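Local coordinates for glycoside Hydrolase (Bacteroides uniformis, PDB 5T99), which probably hydrolyses terminal beta-galactosidic bonds, as a family 2 glycoside hydrolase of a gut bacterial pathway that breaks down agarose, at residues A344-H349 / E550-T554; P446-N452 / V466-N472; S497-R502 / Y586-D591. All blocks are in the same frame, centred on the assembly; numbering follows the deposited sequence.

Interaction 1. Residues A344-H349 / E550-T554. With GIF (D-galacto-isofagomine), chain C.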
loop_
_atom_site.group_PDB
_atom_site.type_symbol
_atom_site.label_atom_id
_atom_site.label_comp_id
_atom_site.label_asym_id
_atom_site.label_seq_id
_atom_site.Cartn_x
_atom_site.Cartn_y
_atom_site.Cartn_z
ATOM N N ALA A 344 11.112 -2.452 0.735
ATOM C CA ALA A 344 10.825 -1.162 0.105
ATOM C C ALA A 344 9.547 -1.175 -0.723
ATOM O O ALA A 344 9.200 -2.188 -1.313
ATOM C CB ALA A 344 12.001 -0.738 -0.748
ATOM N N ILE A 345 8.858 -0.037 -0.742
ATOM C CA ILE A 345 7.574 0.109 -1.419
ATOM C C ILE A 345 7.640 1.325 -2.342
ATOM O O ILE A 345 8.138 2.371 -1.947
ATOM C CB ILE A 345 6.404 0.337 -0.426
ATOM C CG1 ILE A 345 6.394 -0.697 0.711
ATOM C CG2 ILE A 345 5.066 0.334 -1.164
ATOM C CD1 ILE A 345 6.073 -2.120 0.299
ATOM N N ARG A 346 7.127 1.185 -3.563
ATOM C CA ARG A 346 6.869 2.328 -4.451
ATOM C C ARG A 346 5.363 2.514 -4.504
ATOM O O ARG A 346 4.674 1.571 -4.876
ATOM C CB ARG A 346 7.418 2.034 -5.846
ATOM C CG ARG A 346 7.116 3.097 -6.900
ATOM C CD ARG A 346 8.115 3.072 -8.058
ATOM N NE ARG A 346 7.768 4.067 -9.081
ATOM C CZ ARG A 346 7.154 3.829 -10.250
ATOM N NH1 ARG A 346 6.815 2.593 -10.650
ATOM N NH2 ARG A 346 6.873 4.851 -11.047
ATOM N N THR A 347 4.844 3.702 -4.170
ATOM C CA THR A 347 3.377 3.925 -4.146
ATOM C C THR A 347 2.804 4.267 -5.534
ATOM O O THR A 347 2.255 5.351 -5.779
ATOM C CB THR A 347 2.912 4.946 -3.067
ATOM O OG1 THR A 347 3.193 6.293 -3.455
ATOM C CG2 THR A 347 3.569 4.664 -1.742
ATOM N N SER A 348 2.938 3.308 -6.441
ATOM C CA SER A 348 2.390 3.398 -7.791
ATOM C C SER A 348 0.888 3.703 -7.771
ATOM O O SER A 348 0.156 2.950 -7.123
ATOM C CB SER A 348 2.572 2.041 -8.446
ATOM O OG SER A 348 2.086 1.032 -7.568
ATOM N N HIS A 349 0.390 4.774 -8.405
ATOM C CA HIS A 349 1.134 5.949 -8.903
ATOM C C HIS A 349 0.411 7.199 -8.368
ATOM O O HIS A 349 -0.187 7.990 -9.118
ATOM C CB HIS A 349 1.181 5.984 -10.434
ATOM C CG HIS A 349 1.681 4.725 -11.052
ATOM N ND1 HIS A 349 3.010 4.363 -11.036
ATOM C CD2 HIS A 349 1.033 3.743 -11.720
ATOM C CE1 HIS A 349 3.159 3.207 -11.663
ATOM N NE2 HIS A 349 1.973 2.809 -12.083
ATOM N N GLU A 550 15.428 -2.592 -7.191
ATOM C CA GLU A 550 14.286 -2.714 -8.073
ATOM C C GLU A 550 12.965 -2.587 -7.332
ATOM O O GLU A 550 12.888 -2.801 -6.128
ATOM C CB GLU A 550 14.326 -4.053 -8.801
ATOM C CG GLU A 550 14.230 -5.294 -7.917
ATOM C CD GLU A 550 14.104 -6.570 -8.736
ATOM O OE1 GLU A 550 13.239 -6.610 -9.642
ATOM O OE2 GLU A 550 14.870 -7.525 -8.478
ATOM N N PHE A 551 11.920 -2.249 -8.078
ATOM C CA PHE A 551 10.575 -2.205 -7.553
ATOM C C PHE A 551 9.681 -2.961 -8.540
ATOM O O PHE A 551 9.411 -2.472 -9.636
ATOM C CB PHE A 551 10.151 -0.749 -7.362
ATOM C CG PHE A 551 10.828 -0.063 -6.187
ATOM C CD1 PHE A 551 10.220 -0.033 -4.936
ATOM C CD2 PHE A 551 12.078 0.540 -6.333
ATOM C CE1 PHE A 551 10.837 0.594 -3.860
ATOM C CE2 PHE A 551 12.703 1.156 -5.259
ATOM C CZ PHE A 551 12.086 1.181 -4.018
ATOM N N ILE A 552 9.240 -4.165 -8.161
ATOM C CA ILE A 552 8.635 -5.081 -9.133
ATOM C C ILE A 552 7.218 -4.663 -9.415
ATOM O O ILE A 552 6.593 -4.067 -8.560
ATOM C CB ILE A 552 8.686 -6.564 -8.678
ATOM C CG1 ILE A 552 7.594 -6.874 -7.637
ATOM C CG2 ILE A 552 10.099 -6.927 -8.215
ATOM C CD1 ILE A 552 7.635 -8.279 -7.090
ATOM N N TRP A 553 6.733 -4.966 -10.620
ATOM C CA TRP A 553 5.326 -4.764 -10.983
ATOM C C TRP A 553 4.588 -6.123 -11.012
ATOM O O TRP A 553 4.638 -6.801 -12.031
ATOM C CB TRP A 553 5.211 -4.072 -12.360
ATOM C CG TRP A 553 3.812 -3.614 -12.568
ATOM C CD1 TRP A 553 2.808 -4.269 -13.222
ATOM C CD2 TRP A 553 3.230 -2.441 -12.003
ATOM N NE1 TRP A 553 1.632 -3.556 -13.116
ATOM C CE2 TRP A 553 1.868 -2.431 -12.368
ATOM C CE3 TRP A 553 3.733 -1.395 -11.217
ATOM C CZ2 TRP A 553 1.002 -1.401 -11.980
ATOM C CZ3 TRP A 553 2.890 -0.385 -10.838
ATOM C CH2 TRP A 553 1.534 -0.385 -11.218
ATOM N N THR A 554 3.911 -6.578 -9.954
ATOM C CA THR A 554 3.673 -5.923 -8.678
ATOM C C THR A 554 3.813 -6.950 -7.563
ATOM O O THR A 554 3.889 -8.153 -7.823
ATOM C CB THR A 554 2.231 -5.393 -8.604
ATOM O OG1 THR A 554 1.309 -6.454 -8.883
ATOM C CG2 THR A 554 2.018 -4.305 -9.612
HETATM C C GIF C . 2.932 1.337 -15.432
HETATM N N GIF C . 3.901 0.530 -16.158
HETATM O O GIF C . 2.973 -3.634 -17.246
HETATM C C1 GIF C . 2.030 0.445 -14.602
HETATM O O1 GIF C . 0.596 -0.175 -16.429
HETATM C C2 GIF C . 1.463 -0.707 -15.429
HETATM O O2 GIF C . 0.957 1.224 -14.077
HETATM C C3 GIF C . 2.570 -1.523 -16.090
HETATM C C4 GIF C . 3.470 -0.623 -16.930
HETATM C C5 GIF C . 1.982 -2.639 -16.954
#
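His-349 and Trp-553 meet beside the bound galacto-isofagomine, at the end of a TIM barrel where strands run out into active-site loops. Their rings are nearly parallel, 5° apart, but so far slid that they barely overlap, with centroids 5.2 Å apart. The closest point of that pair is NE2 of His-349, 3.3 Å from CH2 of Trp-553. NE2 of His-349 also makes a hydrogen bond to O2 of the ligand at 2.7 Å, at the edge of the imidazole. Trp-553 offers its indole face to the sugar mimic: C1 of the ligand sits 3.4 Å above the plane of the Trp-553 ring, toward its rim; a broad flat indole suits the carbon side of a sugar-like ring. The methyl CG2 of its own neighbour Thr-554 lies over the centre of the opposite face. CB of Ser-348 touches the indole edge at CZ3. Non-proline cis peptides before His-349 and before Thr-554 bend the backbone. Further out, ND1 of His-349 bonds Glu-370. With CG of Arg-346 anti to the backbone N (chi1 175°) and the chain extended from CG to NE, its guanidinium is carried as far as that glutamate and Glu-494. Phe-551, on strand 549-552, sets its ring against strand 344-346; both strands pair with 305-313. CE1 of Phe-551 lies 3.6 Å from CB of Ala-344, a residue small enough to admit the ring.

Interaction 2. Residues P446-N452 / V466-N472; sequences PSTCGFN and VDIAGMN
The carbonyl O of Ser-447 is gripped by two N-H groups: that of Ile-468 at 3.1 Å, and, weakly, that of Asp-467. They begin the parallel pairing of strands 447-451 and 468-472, consecutive barrel strands of a beta-alpha-beta unit whose helix is 456-459. The serine and aspartate also trade bonds through their side chains. OG of Ser-447, held between the backbone N and the carbonyl carbon (chi1 62°), receives the N-H of Asp-467, while the N-H of Ser-447 runs 3.0 Å to OD2 of Asp-467 on the anti side of the carboxylate. A small hydroxyl and a short acid thus tie the entrances of the two strands to each other. Next, OG1 of Thr-448 donates to O of Ile-468 at 2.6 Å, coming from above the carbonyl plane; it also bonds Tyr-491 of the following strand. Beyond it the pairing is regular: Gly-470 N to Cys-449 O, Phe-451 N to Gly-470 O, and Asn-472 N to Phe-451 O, the last nearly straight at 176°. Glycine suits position 470, since a CB there would clash with O of Cys-449. On the face that carries Cys-449, Phe-451 and Ala-469, the phenyl edge takes CB of Ala-469 at 4.1 Å from CE2 of Phe-451, and CG2 of Val-466 near CZ at the same edge; Met-462 adds to this apolar layer. At the other end of the strands, Asn-472 reaches the catalytic end of the barrel. Its OD1 bonds Ser-493, and its ND2 bonds Glu-417 of the ligand pocket, a second-shell role for an amide that can accept and donate. OD1 of Asn-472 also packs 3.8 Å from CA of Gly-450.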
loop_
_atom_site.group_PDB
_atom_site.type_symbol
_atom_site.label_atom_id
_atom_site.label_comp_id
_atom_site.label_asym_id
_atom_site.label_seq_id
_atom_site.Cartn_x
_atom_site.Cartn_y
_atom_site.Cartn_z
ATOM N N PRO A 446 15.298 13.091 -1.382
ATOM C CA PRO A 446 15.470 13.356 -2.814
ATOM C C PRO A 446 14.205 13.203 -3.640
ATOM O O PRO A 446 13.310 12.442 -3.268
ATOM C CB PRO A 446 16.495 12.304 -3.243
ATOM C CG PRO A 446 16.348 11.215 -2.249
ATOM C CD PRO A 446 16.099 11.922 -0.961
ATOM N N SER A 447 14.142 13.940 -4.751
ATOM C CA SER A 447 13.120 13.739 -5.767
ATOM C C SER A 447 13.536 12.607 -6.697
ATOM O O SER A 447 14.719 12.324 -6.876
ATOM C CB SER A 447 12.932 15.011 -6.582
ATOM O OG SER A 447 14.121 15.369 -7.268
ATOM N N THR A 448 12.550 11.972 -7.309
ATOM C CA THR A 448 12.793 10.929 -8.288
ATOM C C THR A 448 11.634 10.895 -9.282
ATOM O O THR A 448 10.676 11.671 -9.169
ATOM C CB THR A 448 12.983 9.564 -7.582
ATOM O OG1 THR A 448 13.446 8.565 -8.506
ATOM C CG2 THR A 448 11.687 9.108 -6.938
ATOM N N CYS A 449 11.741 9.992 -10.255
ATOM C CA CYS A 449 10.738 9.829 -11.298
ATOM C C CYS A 449 10.959 8.476 -11.962
ATOM O O CYS A 449 12.089 7.973 -11.988
ATOM C CB CYS A 449 10.848 10.972 -12.324
ATOM S SG CYS A 449 9.434 11.167 -13.436
ATOM N N GLY A 450 9.883 7.882 -12.476
ATOM C CA GLY A 450 9.945 6.557 -13.124
ATOM C C GLY A 450 9.900 6.689 -14.634
ATOM O O GLY A 450 8.861 7.063 -15.183
ATOM N N PHE A 451 11.015 6.395 -15.301
ATOM C CA PHE A 451 11.144 6.599 -16.752
ATOM C C PHE A 451 11.040 5.301 -17.548
ATOM O O PHE A 451 11.878 4.408 -17.395
ATOM C CB PHE A 451 12.474 7.266 -17.083
ATOM C CG PHE A 451 12.670 8.600 -16.416
ATOM C CD1 PHE A 451 11.804 9.657 -16.676
ATOM C CD2 PHE A 451 13.735 8.807 -15.530
ATOM C CE1 PHE A 451 11.999 10.894 -16.067
ATOM C CE2 PHE A 451 13.925 10.035 -14.918
ATOM C CZ PHE A 451 13.060 11.085 -15.188
ATOM N N ASN A 452 10.023 5.207 -18.407
ATOM C CA ASN A 452 9.860 4.048 -19.309
ATOM C C ASN A 452 10.395 4.244 -20.717
ATOM O O ASN A 452 10.638 3.249 -21.411
ATOM C CB ASN A 452 8.408 3.573 -19.380
ATOM C CG ASN A 452 7.451 4.624 -19.918
ATOM O OD1 ASN A 452 7.686 5.831 -19.806
ATOM N ND2 ASN A 452 6.328 4.158 -20.468
ATOM N N VAL A 466 15.679 15.621 -11.614
ATOM C CA VAL A 466 15.392 15.015 -10.316
ATOM C C VAL A 466 16.710 14.549 -9.743
ATOM O O VAL A 466 17.718 14.461 -10.466
ATOM C CB VAL A 466 14.370 13.845 -10.384
ATOM C CG1 VAL A 466 12.983 14.384 -10.667
ATOM C CG2 VAL A 466 14.746 12.795 -11.426
ATOM N N ASP A 467 16.703 14.273 -8.446
ATOM C CA ASP A 467 17.906 13.845 -7.741
ATOM C C ASP A 467 18.347 12.416 -8.117
ATOM O O ASP A 467 19.547 12.135 -8.211
ATOM C CB ASP A 467 17.698 13.951 -6.216
ATOM C CG ASP A 467 17.515 15.382 -5.735
ATOM O OD1 ASP A 467 18.347 16.250 -6.076
ATOM O OD2 ASP A 467 16.544 15.638 -4.992
ATOM N N ILE A 468 17.380 11.517 -8.295
ATOM C CA ILE A 468 17.660 10.099 -8.558
ATOM C C ILE A 468 16.732 9.626 -9.676
ATOM O O ILE A 468 15.508 9.797 -9.592
ATOM C CB ILE A 468 17.460 9.220 -7.300
ATOM C CG1 ILE A 468 18.333 9.710 -6.121
ATOM C CG2 ILE A 468 17.821 7.771 -7.598
ATOM C CD1 ILE A 468 17.961 9.116 -4.776
ATOM N N ALA A 469 17.325 9.035 -10.717
ATOM C CA ALA A 469 16.575 8.564 -11.885
ATOM C C ALA A 469 16.152 7.090 -11.733
ATOM O O ALA A 469 16.993 6.212 -11.478
ATOM C CB ALA A 469 17.411 8.742 -13.148
ATOM N N GLY A 470 14.853 6.835 -11.890
ATOM C CA GLY A 470 14.329 5.477 -11.942
ATOM C C GLY A 470 14.067 5.027 -13.372
ATOM O O GLY A 470 13.464 5.767 -14.140
ATOM N N MET A 471 14.504 3.815 -13.722
ATOM C CA MET A 471 14.212 3.215 -15.034
ATOM C C MET A 471 13.131 2.136 -14.937
ATOM O O MET A 471 13.217 1.233 -14.099
ATOM C CB MET A 471 15.475 2.599 -15.632
ATOM C CG MET A 471 16.590 3.596 -15.849
ATOM S SD MET A 471 18.018 2.844 -16.627
ATOM C CE MET A 471 17.538 2.927 -18.337
ATOM N N ASN A 472 12.125 2.230 -15.804
ATOM C CA ASN A 472 11.087 1.205 -15.915
ATOM C C ASN A 472 11.394 0.246 -17.054
ATOM O O ASN A 472 11.400 0.650 -18.212
ATOM C CB ASN A 472 9.728 1.849 -16.153
ATOM C CG ASN A 472 9.210 2.573 -14.942
ATOM O OD1 ASN A 472 9.970 2.882 -14.017
ATOM N ND2 ASN A 472 7.902 2.824 -14.920
#

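Interaction 3. Residues S497-R502 / Y586-D591. With GIF (D-galacto-isofagomine), chain C.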
loop_
_atom_site.group_PDB
_atom_site.type_symbol
_atom_site.label_atom_id
_atom_site.label_comp_id
_atom_site.label_asym_id
_atom_site.label_seq_id
_atom_site.Cartn_x
_atom_site.Cartn_y
_atom_site.Cartn_z
ATOM N N SER A 497 7.239 -7.159 -14.677
ATOM C CA SER A 497 5.892 -7.285 -15.283
ATOM C C SER A 497 5.580 -8.693 -15.845
ATOM O O SER A 497 4.713 -8.853 -16.705
ATOM C CB SER A 497 5.624 -6.178 -16.325
ATOM O OG SER A 497 4.909 -5.105 -15.738
ATOM N N CYS A 498 6.262 -9.704 -15.304
ATOM C CA CYS A 498 5.961 -11.100 -15.555
ATOM C C CYS A 498 4.564 -11.366 -15.003
ATOM O O CYS A 498 4.161 -10.804 -13.974
ATOM C CB CYS A 498 6.999 -11.981 -14.846
ATOM S SG CYS A 498 6.931 -13.754 -15.208
ATOM N N THR A 499 3.814 -12.203 -15.705
ATOM C CA THR A 499 2.444 -12.518 -15.333
ATOM C C THR A 499 2.298 -14.004 -15.031
ATOM O O THR A 499 2.997 -14.842 -15.616
ATOM C CB THR A 499 1.474 -12.122 -16.458
ATOM O OG1 THR A 499 1.900 -12.716 -17.692
ATOM C CG2 THR A 499 1.454 -10.620 -16.616
ATOM N N SER A 500 1.373 -14.316 -14.127
ATOM C CA SER A 500 1.016 -15.693 -13.807
ATOM C C SER A 500 -0.328 -15.757 -13.092
ATOM O O SER A 500 -0.785 -14.766 -12.517
ATOM C CB SER A 500 2.096 -16.353 -12.951
ATOM O OG SER A 500 2.318 -15.656 -11.743
ATOM N N SER A 501 -0.978 -16.913 -13.181
ATOM C CA SER A 501 -2.151 -17.227 -12.362
ATOM C C SER A 501 -1.700 -18.251 -11.324
ATOM O O SER A 501 -0.929 -19.157 -11.655
ATOM C CB SER A 501 -3.283 -17.799 -13.219
ATOM O OG SER A 501 -3.632 -16.925 -14.288
ATOM N N ARG A 502 -2.165 -18.095 -10.082
ATOM C CA ARG A 502 -1.794 -18.986 -8.970
ATOM C C ARG A 502 -2.151 -20.432 -9.277
ATOM O O ARG A 502 -3.301 -20.718 -9.592
ATOM C CB ARG A 502 -2.521 -18.578 -7.674
ATOM C CG ARG A 502 -2.088 -19.373 -6.441
ATOM C CD ARG A 502 -2.637 -18.782 -5.147
ATOM N NE ARG A 502 -4.088 -18.639 -5.191
ATOM C CZ ARG A 502 -4.968 -19.636 -5.073
ATOM N NH1 ARG A 502 -4.572 -20.894 -4.885
ATOM N NH2 ARG A 502 -6.272 -19.369 -5.147
ATOM N N TYR A 586 -2.597 -10.025 -13.293
ATOM C CA TYR A 586 -1.780 -11.219 -13.154
ATOM C C TYR A 586 -0.314 -10.903 -12.780
ATOM O O TYR A 586 0.503 -11.821 -12.593
ATOM C CB TYR A 586 -1.780 -11.984 -14.483
ATOM C CG TYR A 586 -3.144 -12.395 -15.003
ATOM C CD1 TYR A 586 -3.610 -13.703 -14.847
ATOM C CD2 TYR A 586 -3.954 -11.484 -15.683
ATOM C CE1 TYR A 586 -4.849 -14.089 -15.338
ATOM C CE2 TYR A 586 -5.195 -11.858 -16.170
ATOM C CZ TYR A 586 -5.630 -13.166 -16.000
ATOM O OH TYR A 586 -6.859 -13.526 -16.478
ATOM N N PHE A 587 0.016 -9.617 -12.658
ATOM C CA PHE A 587 1.396 -9.164 -12.412
ATOM C C PHE A 587 1.901 -9.482 -10.998
ATOM O O PHE A 587 3.103 -9.540 -10.760
ATOM C CB PHE A 587 1.499 -7.644 -12.621
ATOM C CG PHE A 587 1.275 -7.191 -14.039
ATOM C CD1 PHE A 587 2.148 -7.560 -15.046
ATOM C CD2 PHE A 587 0.215 -6.343 -14.352
ATOM C CE1 PHE A 587 1.956 -7.125 -16.350
ATOM C CE2 PHE A 587 0.015 -5.901 -15.655
ATOM C CZ PHE A 587 0.886 -6.300 -16.659
ATOM N N GLY A 588 0.976 -9.650 -10.062
ATOM C CA GLY A 588 1.307 -9.863 -8.660
ATOM C C GLY A 588 2.115 -11.120 -8.412
ATOM O O GLY A 588 1.846 -12.161 -9.010
ATOM N N ALA A 589 3.122 -11.011 -7.548
ATOM C CA ALA A 589 3.798 -12.186 -7.000
ATOM C C ALA A 589 2.873 -12.947 -6.038
ATOM O O ALA A 589 3.001 -14.165 -5.868
ATOM C CB ALA A 589 5.072 -11.768 -6.292
ATOM N N VAL A 590 1.963 -12.210 -5.408
ATOM C CA VAL A 590 0.944 -12.749 -4.522
ATOM C C VAL A 590 -0.384 -12.385 -5.168
ATOM O O VAL A 590 -0.512 -11.296 -5.732
ATOM C CB VAL A 590 1.080 -12.132 -3.106
ATOM C CG1 VAL A 590 -0.020 -12.600 -2.167
ATOM C CG2 VAL A 590 2.445 -12.478 -2.506
ATOM N N ASP A 591 -1.365 -13.289 -5.104
ATOM C CA ASP A 591 -2.667 -13.068 -5.759
ATOM C C ASP A 591 -3.521 -12.056 -4.997
ATOM O O ASP A 591 -3.169 -11.634 -3.890
ATOM C CB ASP A 591 -3.408 -14.406 -6.027
ATOM C CG ASP A 591 -4.201 -14.944 -4.813
ATOM O OD1 ASP A 591 -4.372 -14.266 -3.773
ATOM O OD2 ASP A 591 -4.684 -16.083 -4.922
HETATM C C GIF C . 2.932 1.337 -15.432
HETATM N N GIF C . 3.901 0.530 -16.158
HETATM O O GIF C . 2.973 -3.634 -17.246
HETATM C C1 GIF C . 2.030 0.445 -14.602
HETATM O O1 GIF C . 0.596 -0.175 -16.429
HETATM C C2 GIF C . 1.463 -0.707 -15.429
HETATM O O2 GIF C . 0.957 1.224 -14.077
HETATM C C3 GIF C . 2.570 -1.523 -16.090
HETATM C C4 GIF C . 3.470 -0.623 -16.930
HETATM C C5 GIF C . 1.982 -2.639 -16.954
#
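At the rim of the sugar-binding pocket, two irregular loops run alongside each other, and Ser-497 and Phe-587 bring them to the ligand. OG of Ser-497 is 2.9 Å from the hydroxyl O of galacto-isofagomine in a hydrogen bond, and Tyr-473 OH holds the same OG. Phe-587 comes in beside it: its CZ lies 3.4 Å from that ligand oxygen, and its edge faces the carbonyl O of Ser-497, 3.3 Å from CE1, where ring hydrogens carry slight positive charge. CG2 of Thr-499, set beside its backbone N, comes within 3.5 Å of CD1 of Phe-587, so the branched residue presents a methyl to the aromatic while its OG1 goes to the carbonyl of Ile-526. Both loops leave the ends of successive TIM-barrel strands, 490-495 and 549-552, and one backbone bond joins them, Ser-500 N to Tyr-586 O at 3.1 Å. The Tyr-586 ring then turns its edge to OG of Ser-501, 3.3 Å from CE1; that hydroxyl has its polar partner in Gln-519. Farther from the ligand, the Arg-502 chain bends at chi3 (55°), bringing NE to OD2 of Asp-591 at 2.6 Å in a buried salt bridge, the guanidinium and carboxylate planes 72° apart. NH2 of Arg-502 turns to the carbonyls of Asn-767 and Phe-784 in the C-terminal family 2 region, joining the pocket loop to it. With a leucine here, OD2 of Asp-591 would probably be left without its charged mate, and those two carbonyls without their donor. The other carboxylate oxygen, OD1 of Asp-591, accepts the N-H of Leu-595.

From the N terminus, the segment 344-349 comes first and meets 550-554 some two hundred residues later, so interaction 1 closes a long loop holding most of the barrel's later strands and helices. Interaction 2 lies wholly within that loop and closes a short one, a single beta-alpha-beta step; the two touch where Arg-346 packs on Gly-450. Interaction 3 starts inside the long loop, at 497-502, but finishes beyond it at 586-591, and so crosses interaction 1, while it follows interaction 2 in series. Interactions 1 and 3 share the ligand and probably two backbone hydrogen bonds between Thr-554 and the 586-591 loop, tying barrel strands to pocket rim.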